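PDB 2GFI: phytase, which hydrolyses phytate (myo-inositol hexakisphosphate) as a 3-phytase of the histidine acid phosphatase family, probably by way of a phosphohistidine intermediate. Local coordinates for residues 106-111 with 268-273; 315-320 with 377-382; 169-174 with 328-333. One frame throughout, in Å; residues are numbered along the deposited sequence.

Contact 1: residues 106-111 with 268-273; sequences DDYEYF and ASPMCD
Tyr108 leans across from loop 106-111 and brings its ring up obliquely to Pro270, while the methyl of Met271 comes up to its phenol end. The prolyl carbon approaches at a slant and close to one ring carbon: Pro270 CG lies 3.3 Å from Tyr108 CE1 and 3.9 Å from Tyr108 CZ. Tyr108 gets there because its CG stands anti to the backbone N (chi1 179°), which sends the ring across to the other loop. Met271 comes in at about a right angle to the tyrosine side chain. Its chain bends at both chi2 (65°) and chi3 (81°), and the terminal methyl, Met271 CE, ends up 3.8 Å from Tyr108 OH and 4.3 Å from Tyr108 CE2. Both come from the same side of the ring plane, the proline near CE1, the methionine near the hydroxyl end. The contact joins two loops of the helical part of the subunit, one following helix 77-91 and the other helix 249-266. Behind the proline and methionine the backbone is held by an ST turn: Ser269 OG accepts from Met271 N at 3.0 Å, and the turn overlaps the start of the 3-10 segment that begins at Pro270. Two ties link this turn to helix 249-266, the disulfide from Cys272 to Cys259 and a hydrogen bond between Ser269 OG and Glu262. The same glutamate takes a weak hydrogen bond from the Tyr108 hydroxyl, and Phe103 packs edge-to-face on the Tyr108 ring. Next to the contact runs a subunit interface, where Asp106 OD2 bonds Gly99 N of the second subunit and Leu4 of that subunit packs on Cys272.

Contact 2: residues 315-320 with 377-382; sequences ELLNHD and IEKYAC
Leu317, Lys379 and Ile377 pack the C-terminal turn of helix 302-318 onto strand 374-382, an element of the mixed sheet in this histidine phosphatase alpha/beta fold. Leu317, which has the largest buried area of the three, points its side chain at the strand, and its CD2 methyl sits 3.8 Å from Lys379 CB. Lys379 comes next. Its CG is anti to the backbone N (chi1 177°) and the rest of the chain is stretched out, so the methylenes run antiparallel alongside Leu317, with Lys379 CD 4.0 Å from Leu317 CD2. That run carries the amino group to the helix end, where Lys379 NZ donates a hydrogen bond to Leu317 O, modelled at 2.4 Å, a doubtful length. A positive group beside the carbonyls of a helix C-terminus would probably be favoured by the helix dipole. Asp320 adds an opposite charge nearby without direct contact, its OD2 standing 4.7 Å from Lys379 NZ. Around this trio, Gln65 of the neighbouring antiparallel strand 59-69 touches Leu317, and Leu412 of helix 412-423 touches both Leu317 and Lys379. Ile377, two residues back along the strand and on the same side as Lys379, meets the leucine at about a right angle: its CG2 methyl lies 4.0 Å from Leu317 CD2 and 4.2 Å from Leu317 CD1.

Contact 3: residues 169-174 with 328-333; sequences YQTSQY and LSFTHD
Ser172 of helix 166-180 lies squarely over the ring of Phe330 on strand 326-331, with Thr171 beside it. Walking along the helix, Tyr169 comes first, and its side chain starts away from the strand. Its carbonyl matters more, since Tyr169 O accepts from both Gln173 N and the hydroxyl of Ser172. Gln170 and, a turn farther on, Tyr174 face a subunit boundary: Gln170 NE2 bonds Asp182 OD2 of the third subunit, and the Tyr174 hydroxyl bonds Asp182 N of the same subunit. Thr171 divides its two branches. The CG2 methyl lies obliquely against Phe330, 3.8 Å from its CD1, while OG1 stays beside the backbone N (chi1 -64°), where it donates to Arg167 O and accepts from Gly71 N, in the backbone next to the predicted nucleophile, His70. Ser172 follows. Its CA stands 3.5 Å from the centroid of the Phe330 ring and directly on the ring normal, a CH-pi contact, and Ser172 CB comes within 3.3 Å of Phe330 CD2. The hydroxyl swings back to the helix, Ser172 OG reaching Tyr169 O at 2.6 Å, with the donor tilted 22° from the carbonyl plane. Strand 326-331 runs parallel to both 59-69 and 158-163. Farther along the chain are His332, at a helix N-cap position, and Asp333, the predicted proton donor, salt-bridged to Arg69. With the serine hydroxyl satisfied within its own helix and only carbon facing the ring, the interface is apolar: CH-pi and methyl packing take up the Phe330 side, which leaves Thr171 OG1 to its bonds with Arg167 O and Gly71 N.

How the contacts relate
Contacts 2 and 3 work on the same sheet: helix 302-318 is followed in the chain by strand 326-331, and strand 59-69 pairs with both strand 326-331 and strand 374-382. Their centres are 22 Å apart, and the nearest atoms about 7 Å, without touching. Contact 3 alone borders the predicted active site, holding Asp333 and bringing Thr171 within about 3 Å of His70, side chain to side chain. Contact 1 belongs to the helical part, its centre 29 Å from that of contact 3 and 47 Å from that of contact 2, which lies on the opposite side of the chain's centre. Contacts 1 and 3 adjoin different neighbouring subunits, the second and the third.

Contact 1: residues 106-111 with 268-273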
loop_
_atom_site.group_PDB
_atom_site.type_symbol
_atom_site.label_atom_id
_atom_site.label_comp_id
_atom_site.label_asym_id
_atom_site.label_seq_id
_atom_site.Cartn_x
_atom_site.Cartn_y
_atom_site.Cartn_z
ATOM N N ASP A 106 -16.787 -27.086 -7.025
ATOM C CA ASP A 106 -16.581 -26.395 -8.302
ATOM C C ASP A 106 -15.495 -26.957 -9.194
ATOM O O ASP A 106 -14.616 -26.214 -9.638
ATOM C CB ASP A 106 -16.370 -24.900 -8.084
ATOM C CG ASP A 106 -17.469 -24.290 -7.259
ATOM O OD1 ASP A 106 -17.186 -23.309 -6.533
ATOM O OD2 ASP A 106 -18.639 -24.735 -7.249
ATOM N N ASP A 107 -15.564 -28.256 -9.492
ATOM C CA ASP A 107 -14.479 -28.904 -10.212
ATOM C C ASP A 107 -13.219 -28.522 -9.513
ATOM O O ASP A 107 -12.296 -27.963 -10.119
ATOM C CB ASP A 107 -14.398 -28.411 -11.656
ATOM C CG ASP A 107 -15.634 -28.745 -12.445
ATOM O OD1 ASP A 107 -16.326 -29.746 -12.069
ATOM O OD2 ASP A 107 -15.969 -28.065 -13.456
ATOM N N TYR A 108 -13.195 -28.772 -8.218
ATOM C CA TYR A 108 -12.054 -28.385 -7.459
ATOM C C TYR A 108 -11.021 -29.492 -7.621
ATOM O O TYR A 108 -11.244 -30.628 -7.218
ATOM C CB TYR A 108 -12.464 -28.164 -6.019
ATOM C CG TYR A 108 -11.350 -27.775 -5.102
ATOM C CD1 TYR A 108 -10.670 -26.564 -5.257
ATOM C CD2 TYR A 108 -10.993 -28.603 -4.042
ATOM C CE1 TYR A 108 -9.655 -26.214 -4.389
ATOM C CE2 TYR A 108 -9.996 -28.248 -3.166
ATOM C CZ TYR A 108 -9.327 -27.062 -3.346
ATOM O OH TYR A 108 -8.337 -26.729 -2.447
ATOM N N GLU A 109 -9.921 -29.161 -8.271
ATOM C CA GLU A 109 -8.868 -30.119 -8.477
ATOM C C GLU A 109 -7.937 -30.164 -7.272
ATOM O O GLU A 109 -7.786 -29.192 -6.551
ATOM C CB GLU A 109 -8.094 -29.752 -9.725
ATOM C CG GLU A 109 -8.921 -29.853 -10.996
ATOM C CD GLU A 109 -8.089 -29.579 -12.248
ATOM O OE1 GLU A 109 -7.318 -28.581 -12.305
ATOM O OE2 GLU A 109 -8.196 -30.378 -13.200
ATOM N N TYR A 110 -7.332 -31.317 -7.038
ATOM C CA TYR A 110 -6.267 -31.395 -6.071
ATOM C C TYR A 110 -5.073 -30.615 -6.651
ATOM O O TYR A 110 -4.812 -30.710 -7.857
ATOM C CB TYR A 110 -5.898 -32.837 -5.810
ATOM C CG TYR A 110 -4.767 -32.928 -4.839
ATOM C CD1 TYR A 110 -4.861 -32.330 -3.596
ATOM C CD2 TYR A 110 -3.587 -33.605 -5.162
ATOM C CE1 TYR A 110 -3.796 -32.387 -2.693
ATOM C CE2 TYR A 110 -2.518 -33.684 -4.241
ATOM C CZ TYR A 110 -2.635 -33.062 -3.026
ATOM O OH TYR A 110 -1.609 -33.092 -2.111
ATOM N N PHE A 111 -4.372 -29.836 -5.815
ATOM C CA PHE A 111 -3.417 -28.859 -6.348
ATOM C C PHE A 111 -2.062 -29.422 -6.811
ATOM O O PHE A 111 -1.300 -28.759 -7.504
ATOM C CB PHE A 111 -3.225 -27.722 -5.376
ATOM C CG PHE A 111 -2.528 -28.102 -4.102
ATOM C CD1 PHE A 111 -1.154 -27.969 -3.985
ATOM C CD2 PHE A 111 -3.247 -28.516 -3.009
ATOM C CE1 PHE A 111 -0.513 -28.259 -2.792
ATOM C CE2 PHE A 111 -2.625 -28.841 -1.823
ATOM C CZ PHE A 111 -1.260 -28.713 -1.705
ATOM N N ALA A 268 -2.977 -18.897 -4.609
ATOM C CA ALA A 268 -4.237 -18.641 -3.901
ATOM C C ALA A 268 -4.834 -19.974 -3.513
ATOM O O ALA A 268 -4.738 -20.961 -4.244
ATOM C CB ALA A 268 -5.240 -17.846 -4.753
ATOM N N SER A 269 -5.454 -20.025 -2.353
ATOM C CA SER A 269 -6.074 -21.261 -1.940
ATOM C C SER A 269 -7.438 -20.999 -1.340
ATOM O O SER A 269 -7.536 -20.351 -0.319
ATOM C CB SER A 269 -5.217 -21.941 -0.888
ATOM O OG SER A 269 -5.878 -23.097 -0.412
ATOM N N PRO A 270 -8.481 -21.561 -1.942
ATOM C CA PRO A 270 -9.792 -21.564 -1.311
ATOM C C PRO A 270 -9.742 -22.216 0.065
ATOM O O PRO A 270 -10.520 -21.889 0.909
ATOM C CB PRO A 270 -10.641 -22.408 -2.270
ATOM C CG PRO A 270 -9.690 -23.145 -3.088
ATOM C CD PRO A 270 -8.481 -22.259 -3.249
ATOM N N MET A 271 -8.792 -23.094 0.299
ATOM C CA MET A 271 -8.725 -23.836 1.543
ATOM C C MET A 271 -8.288 -22.913 2.676
ATOM O O MET A 271 -8.638 -23.142 3.852
ATOM C CB MET A 271 -7.744 -25.003 1.352
ATOM C CG MET A 271 -7.830 -26.061 2.383
ATOM S SD MET A 271 -9.392 -26.922 2.381
ATOM C CE MET A 271 -9.180 -28.110 1.024
ATOM N N CYS A 272 -7.539 -21.857 2.312
ATOM C CA CYS A 272 -7.185 -20.789 3.266
ATOM C C CYS A 272 -8.415 -20.043 3.782
ATOM O O CYS A 272 -8.337 -19.384 4.850
ATOM C CB CYS A 272 -6.242 -19.767 2.653
ATOM S SG CYS A 272 -4.638 -20.471 2.317
ATOM N N ASP A 273 -9.519 -20.135 3.037
ATOM C CA ASP A 273 -10.726 -19.367 3.428
ATOM C C ASP A 273 -11.601 -20.002 4.453
ATOM O O ASP A 273 -12.595 -19.417 4.832
ATOM C CB ASP A 273 -11.581 -19.086 2.225
ATOM C CG ASP A 273 -10.823 -18.405 1.180
ATOM O OD1 ASP A 273 -9.852 -17.681 1.542
ATOM O OD2 ASP A 273 -11.099 -18.536 -0.015
#

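Contact 2: residues 315-320 with 377-382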
loop_
_atom_site.group_PDB
_atom_site.type_symbol
_atom_site.label_atom_id
_atom_site.label_comp_id
_atom_site.label_asym_id
_atom_site.label_seq_id
_atom_site.Cartn_x
_atom_site.Cartn_y
_atom_site.Cartn_z
ATOM N N GLU A 315 34.726 -19.042 12.868
ATOM C CA GLU A 315 36.017 -19.252 12.209
ATOM C C GLU A 315 36.106 -18.404 10.947
ATOM O O GLU A 315 37.133 -17.780 10.698
ATOM C CB GLU A 315 36.268 -20.727 11.850
ATOM C CG GLU A 315 36.450 -21.624 13.052
ATOM C CD GLU A 315 36.795 -23.057 12.666
ATOM O OE1 GLU A 315 37.548 -23.241 11.655
ATOM O OE2 GLU A 315 36.330 -24.001 13.370
ATOM N N LEU A 316 35.032 -18.355 10.164
ATOM C CA LEU A 316 35.035 -17.508 8.971
ATOM C C LEU A 316 35.176 -16.025 9.289
ATOM O O LEU A 316 35.882 -15.312 8.588
ATOM C CB LEU A 316 33.797 -17.756 8.098
ATOM C CG LEU A 316 33.684 -19.141 7.428
ATOM C CD1 LEU A 316 32.310 -19.363 6.846
ATOM C CD2 LEU A 316 34.718 -19.229 6.339
ATOM N N LEU A 317 34.501 -15.555 10.334
ATOM C CA LEU A 317 34.519 -14.107 10.659
ATOM C C LEU A 317 35.881 -13.696 11.209
ATOM O O LEU A 317 36.322 -12.563 11.023
ATOM C CB LEU A 317 33.429 -13.742 11.670
ATOM C CG LEU A 317 31.983 -13.924 11.203
ATOM C CD1 LEU A 317 31.079 -14.153 12.410
ATOM C CD2 LEU A 317 31.524 -12.754 10.328
ATOM N N ASN A 318 36.512 -14.647 11.910
ATOM C CA ASN A 318 37.796 -14.440 12.544
ATOM C C ASN A 318 38.907 -14.413 11.540
ATOM O O ASN A 318 39.921 -13.813 11.781
ATOM C CB ASN A 318 38.054 -15.488 13.627
ATOM C CG ASN A 318 37.386 -15.131 14.928
ATOM O OD1 ASN A 318 37.147 -15.987 15.784
ATOM N ND2 ASN A 318 37.075 -13.860 15.094
ATOM N N HIS A 319 38.688 -15.017 10.386
ATOM C CA HIS A 319 39.725 -15.104 9.386
ATOM C C HIS A 319 39.625 -14.047 8.292
ATOM O O HIS A 319 39.091 -14.294 7.226
ATOM C CB HIS A 319 39.830 -16.539 8.873
ATOM C CG HIS A 319 40.408 -17.476 9.889
ATOM N ND1 HIS A 319 41.745 -17.836 9.899
ATOM C CD2 HIS A 319 39.850 -18.078 10.968
ATOM C CE1 HIS A 319 41.972 -18.641 10.924
ATOM N NE2 HIS A 319 40.840 -18.803 11.591
ATOM N N ASP A 320 40.138 -12.861 8.613
ATOM C CA ASP A 320 40.386 -11.714 7.711
ATOM C C ASP A 320 40.829 -11.960 6.288
ATOM O O ASP A 320 40.475 -11.187 5.405
ATOM C CB ASP A 320 41.567 -10.883 8.256
ATOM C CG ASP A 320 41.240 -10.170 9.499
ATOM O OD1 ASP A 320 41.150 -8.914 9.428
ATOM O OD2 ASP A 320 41.051 -10.777 10.593
ATOM N N ILE A 377 24.701 -13.136 8.312
ATOM C CA ILE A 377 25.671 -12.418 9.131
ATOM C C ILE A 377 26.440 -11.435 8.264
ATOM O O ILE A 377 27.032 -11.830 7.267
ATOM C CB ILE A 377 26.614 -13.414 9.804
ATOM C CG1 ILE A 377 25.775 -14.467 10.548
ATOM C CG2 ILE A 377 27.577 -12.670 10.744
ATOM C CD1 ILE A 377 26.543 -15.666 11.052
ATOM N N GLU A 378 26.378 -10.149 8.610
ATOM C CA GLU A 378 27.164 -9.118 7.944
ATOM C C GLU A 378 28.293 -8.799 8.879
ATOM O O GLU A 378 28.088 -8.735 10.071
ATOM C CB GLU A 378 26.383 -7.809 7.745
ATOM C CG GLU A 378 25.021 -7.997 7.134
ATOM C CD GLU A 378 24.252 -6.713 6.958
ATOM O OE1 GLU A 378 24.177 -5.902 7.911
ATOM O OE2 GLU A 378 23.715 -6.543 5.855
ATOM N N LYS A 379 29.471 -8.559 8.319
ATOM C CA LYS A 379 30.623 -8.151 9.084
ATOM C C LYS A 379 31.103 -6.909 8.398
ATOM O O LYS A 379 31.277 -6.900 7.199
ATOM C CB LYS A 379 31.715 -9.227 9.040
ATOM C CG LYS A 379 32.995 -8.817 9.764
ATOM C CD LYS A 379 34.097 -9.779 9.459
ATOM C CE LYS A 379 35.413 -9.276 10.036
ATOM N NZ LYS A 379 36.425 -10.362 10.022
ATOM N N TYR A 380 31.296 -5.846 9.158
ATOM C CA TYR A 380 31.778 -4.617 8.569
ATOM C C TYR A 380 32.671 -3.854 9.524
ATOM O O TYR A 380 32.579 -3.993 10.753
ATOM C CB TYR A 380 30.613 -3.711 8.098
ATOM C CG TYR A 380 29.481 -3.510 9.099
ATOM C CD1 TYR A 380 29.658 -2.735 10.255
ATOM C CD2 TYR A 380 28.227 -4.089 8.866
ATOM C CE1 TYR A 380 28.615 -2.568 11.171
ATOM C CE2 TYR A 380 27.178 -3.910 9.727
ATOM C CZ TYR A 380 27.359 -3.151 10.884
ATOM O OH TYR A 380 26.292 -2.982 11.738
ATOM N N ALA A 381 33.515 -3.029 8.933
ATOM C CA ALA A 381 34.522 -2.287 9.666
ATOM C C ALA A 381 34.015 -0.887 9.886
ATOM O O ALA A 381 33.570 -0.208 8.956
ATOM C CB ALA A 381 35.863 -2.250 8.870
ATOM N N CYS A 382 34.119 -0.434 11.111
ATOM C CA CYS A 382 33.813 0.946 11.393
ATOM C C CYS A 382 35.013 1.434 12.169
ATOM O O CYS A 382 35.266 0.951 13.282
ATOM C CB CYS A 382 32.549 1.049 12.238
ATOM S SG CYS A 382 32.240 2.746 12.744
#

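Contact 3: residues 169-174 with 328-333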
loop_
_atom_site.group_PDB
_atom_site.type_symbol
_atom_site.label_atom_id
_atom_site.label_comp_id
_atom_site.label_asym_id
_atom_site.label_seq_id
_atom_site.Cartn_x
_atom_site.Cartn_y
_atom_site.Cartn_z
ATOM N N TYR A 169 19.238 -27.667 -3.214
ATOM C CA TYR A 169 20.242 -27.542 -4.211
ATOM C C TYR A 169 19.745 -26.595 -5.293
ATOM O O TYR A 169 20.499 -25.748 -5.797
ATOM C CB TYR A 169 20.583 -28.907 -4.822
ATOM C CG TYR A 169 21.447 -28.743 -6.045
ATOM C CD1 TYR A 169 22.834 -28.547 -5.936
ATOM C CD2 TYR A 169 20.882 -28.731 -7.304
ATOM C CE1 TYR A 169 23.633 -28.363 -7.073
ATOM C CE2 TYR A 169 21.653 -28.540 -8.415
ATOM C CZ TYR A 169 23.018 -28.373 -8.292
ATOM O OH TYR A 169 23.733 -28.207 -9.439
ATOM N N GLN A 170 18.481 -26.753 -5.659
ATOM C CA GLN A 170 17.911 -25.932 -6.716
ATOM C C GLN A 170 17.833 -24.475 -6.261
ATOM O O GLN A 170 18.161 -23.576 -6.996
ATOM C CB GLN A 170 16.547 -26.461 -7.170
ATOM C CG GLN A 170 16.047 -25.736 -8.379
ATOM C CD GLN A 170 14.898 -26.445 -9.028
ATOM O OE1 GLN A 170 13.940 -26.804 -8.348
ATOM N NE2 GLN A 170 14.968 -26.625 -10.361
ATOM N N THR A 171 17.453 -24.264 -5.023
ATOM C CA THR A 171 17.475 -22.946 -4.436
ATOM C C THR A 171 18.845 -22.308 -4.634
ATOM O O THR A 171 18.925 -21.163 -5.103
ATOM C CB THR A 171 17.119 -23.029 -2.981
ATOM O OG1 THR A 171 15.776 -23.488 -2.893
ATOM C CG2 THR A 171 17.049 -21.629 -2.353
ATOM N N SER A 172 19.906 -23.080 -4.348
ATOM C CA SER A 172 21.246 -22.518 -4.308
ATOM C C SER A 172 21.584 -22.038 -5.694
ATOM O O SER A 172 22.229 -21.018 -5.846
ATOM C CB SER A 172 22.283 -23.538 -3.778
ATOM O OG SER A 172 22.575 -24.533 -4.741
ATOM N N GLN A 173 21.102 -22.770 -6.695
ATOM C CA GLN A 173 21.395 -22.491 -8.102
ATOM C C GLN A 173 20.620 -21.314 -8.611
ATOM O O GLN A 173 21.139 -20.535 -9.395
ATOM C CB GLN A 173 21.076 -23.712 -8.978
ATOM C CG GLN A 173 21.966 -24.899 -8.647
ATOM C CD GLN A 173 23.426 -24.516 -8.699
ATOM O OE1 GLN A 173 24.064 -24.319 -7.657
ATOM N NE2 GLN A 173 23.937 -24.342 -9.891
ATOM N N TYR A 174 19.364 -21.189 -8.196
ATOM C CA TYR A 174 18.610 -20.017 -8.590
ATOM C C TYR A 174 19.178 -18.772 -7.928
ATOM O O TYR A 174 19.284 -17.753 -8.563
ATOM C CB TYR A 174 17.125 -20.179 -8.286
ATOM C CG TYR A 174 16.418 -20.816 -9.439
ATOM C CD1 TYR A 174 16.340 -22.194 -9.547
ATOM C CD2 TYR A 174 15.841 -20.042 -10.433
ATOM C CE1 TYR A 174 15.665 -22.802 -10.618
ATOM C CE2 TYR A 174 15.150 -20.619 -11.488
ATOM C CZ TYR A 174 15.083 -22.014 -11.580
ATOM O OH TYR A 174 14.435 -22.606 -12.647
ATOM N N LEU A 328 27.746 -18.558 1.067
ATOM C CA LEU A 328 26.406 -18.880 0.633
ATOM C C LEU A 328 26.123 -20.348 0.932
ATOM O O LEU A 328 26.648 -21.250 0.263
ATOM C CB LEU A 328 26.254 -18.611 -0.866
ATOM C CG LEU A 328 26.707 -17.239 -1.365
ATOM C CD1 LEU A 328 26.672 -17.191 -2.880
ATOM C CD2 LEU A 328 25.827 -16.115 -0.765
ATOM N N SER A 329 25.266 -20.569 1.934
ATOM C CA SER A 329 24.928 -21.905 2.415
ATOM C C SER A 329 23.422 -22.066 2.372
ATOM O O SER A 329 22.678 -21.199 2.830
ATOM C CB SER A 329 25.384 -22.114 3.869
ATOM O OG SER A 329 26.772 -21.949 3.972
ATOM N N PHE A 330 23.008 -23.230 1.884
ATOM C CA PHE A 330 21.628 -23.558 1.606
ATOM C C PHE A 330 21.323 -24.885 2.254
ATOM O O PHE A 330 22.047 -25.842 2.054
ATOM C CB PHE A 330 21.428 -23.641 0.103
ATOM C CG PHE A 330 21.608 -22.342 -0.566
ATOM C CD1 PHE A 330 20.524 -21.494 -0.749
ATOM C CD2 PHE A 330 22.878 -21.927 -0.965
ATOM C CE1 PHE A 330 20.697 -20.275 -1.334
ATOM C CE2 PHE A 330 23.062 -20.706 -1.549
ATOM C CZ PHE A 330 21.966 -19.870 -1.735
ATOM N N THR A 331 20.242 -24.932 3.025
ATOM C CA THR A 331 19.907 -26.108 3.783
ATOM C C THR A 331 18.411 -26.047 4.149
ATOM O O THR A 331 17.674 -25.341 3.488
ATOM C CB THR A 331 20.859 -26.242 4.990
ATOM O OG1 THR A 331 20.607 -27.486 5.670
ATOM C CG2 THR A 331 20.604 -25.153 6.035
ATOM N N HIS A 332 17.950 -26.798 5.148
ATOM C CA HIS A 332 16.529 -26.875 5.450
ATOM C C HIS A 332 16.168 -25.950 6.607
ATOM O O HIS A 332 17.035 -25.437 7.294
ATOM C CB HIS A 332 16.147 -28.311 5.846
ATOM C CG HIS A 332 16.292 -29.306 4.740
ATOM N ND1 HIS A 332 17.482 -29.956 4.481
ATOM C CD2 HIS A 332 15.395 -29.785 3.846
ATOM C CE1 HIS A 332 17.312 -30.791 3.468
ATOM N NE2 HIS A 332 16.059 -30.697 3.057
ATOM N N ASP A 333 14.880 -25.755 6.837
ATOM C CA ASP A 333 14.441 -24.965 7.968
ATOM C C ASP A 333 14.980 -25.538 9.269
ATOM O O ASP A 333 15.449 -24.792 10.158
ATOM C CB ASP A 333 12.909 -24.847 8.007
ATOM C CG ASP A 333 12.195 -26.186 7.901
ATOM O OD1 ASP A 333 12.828 -27.258 7.715
ATOM O OD2 ASP A 333 10.955 -26.265 7.983
#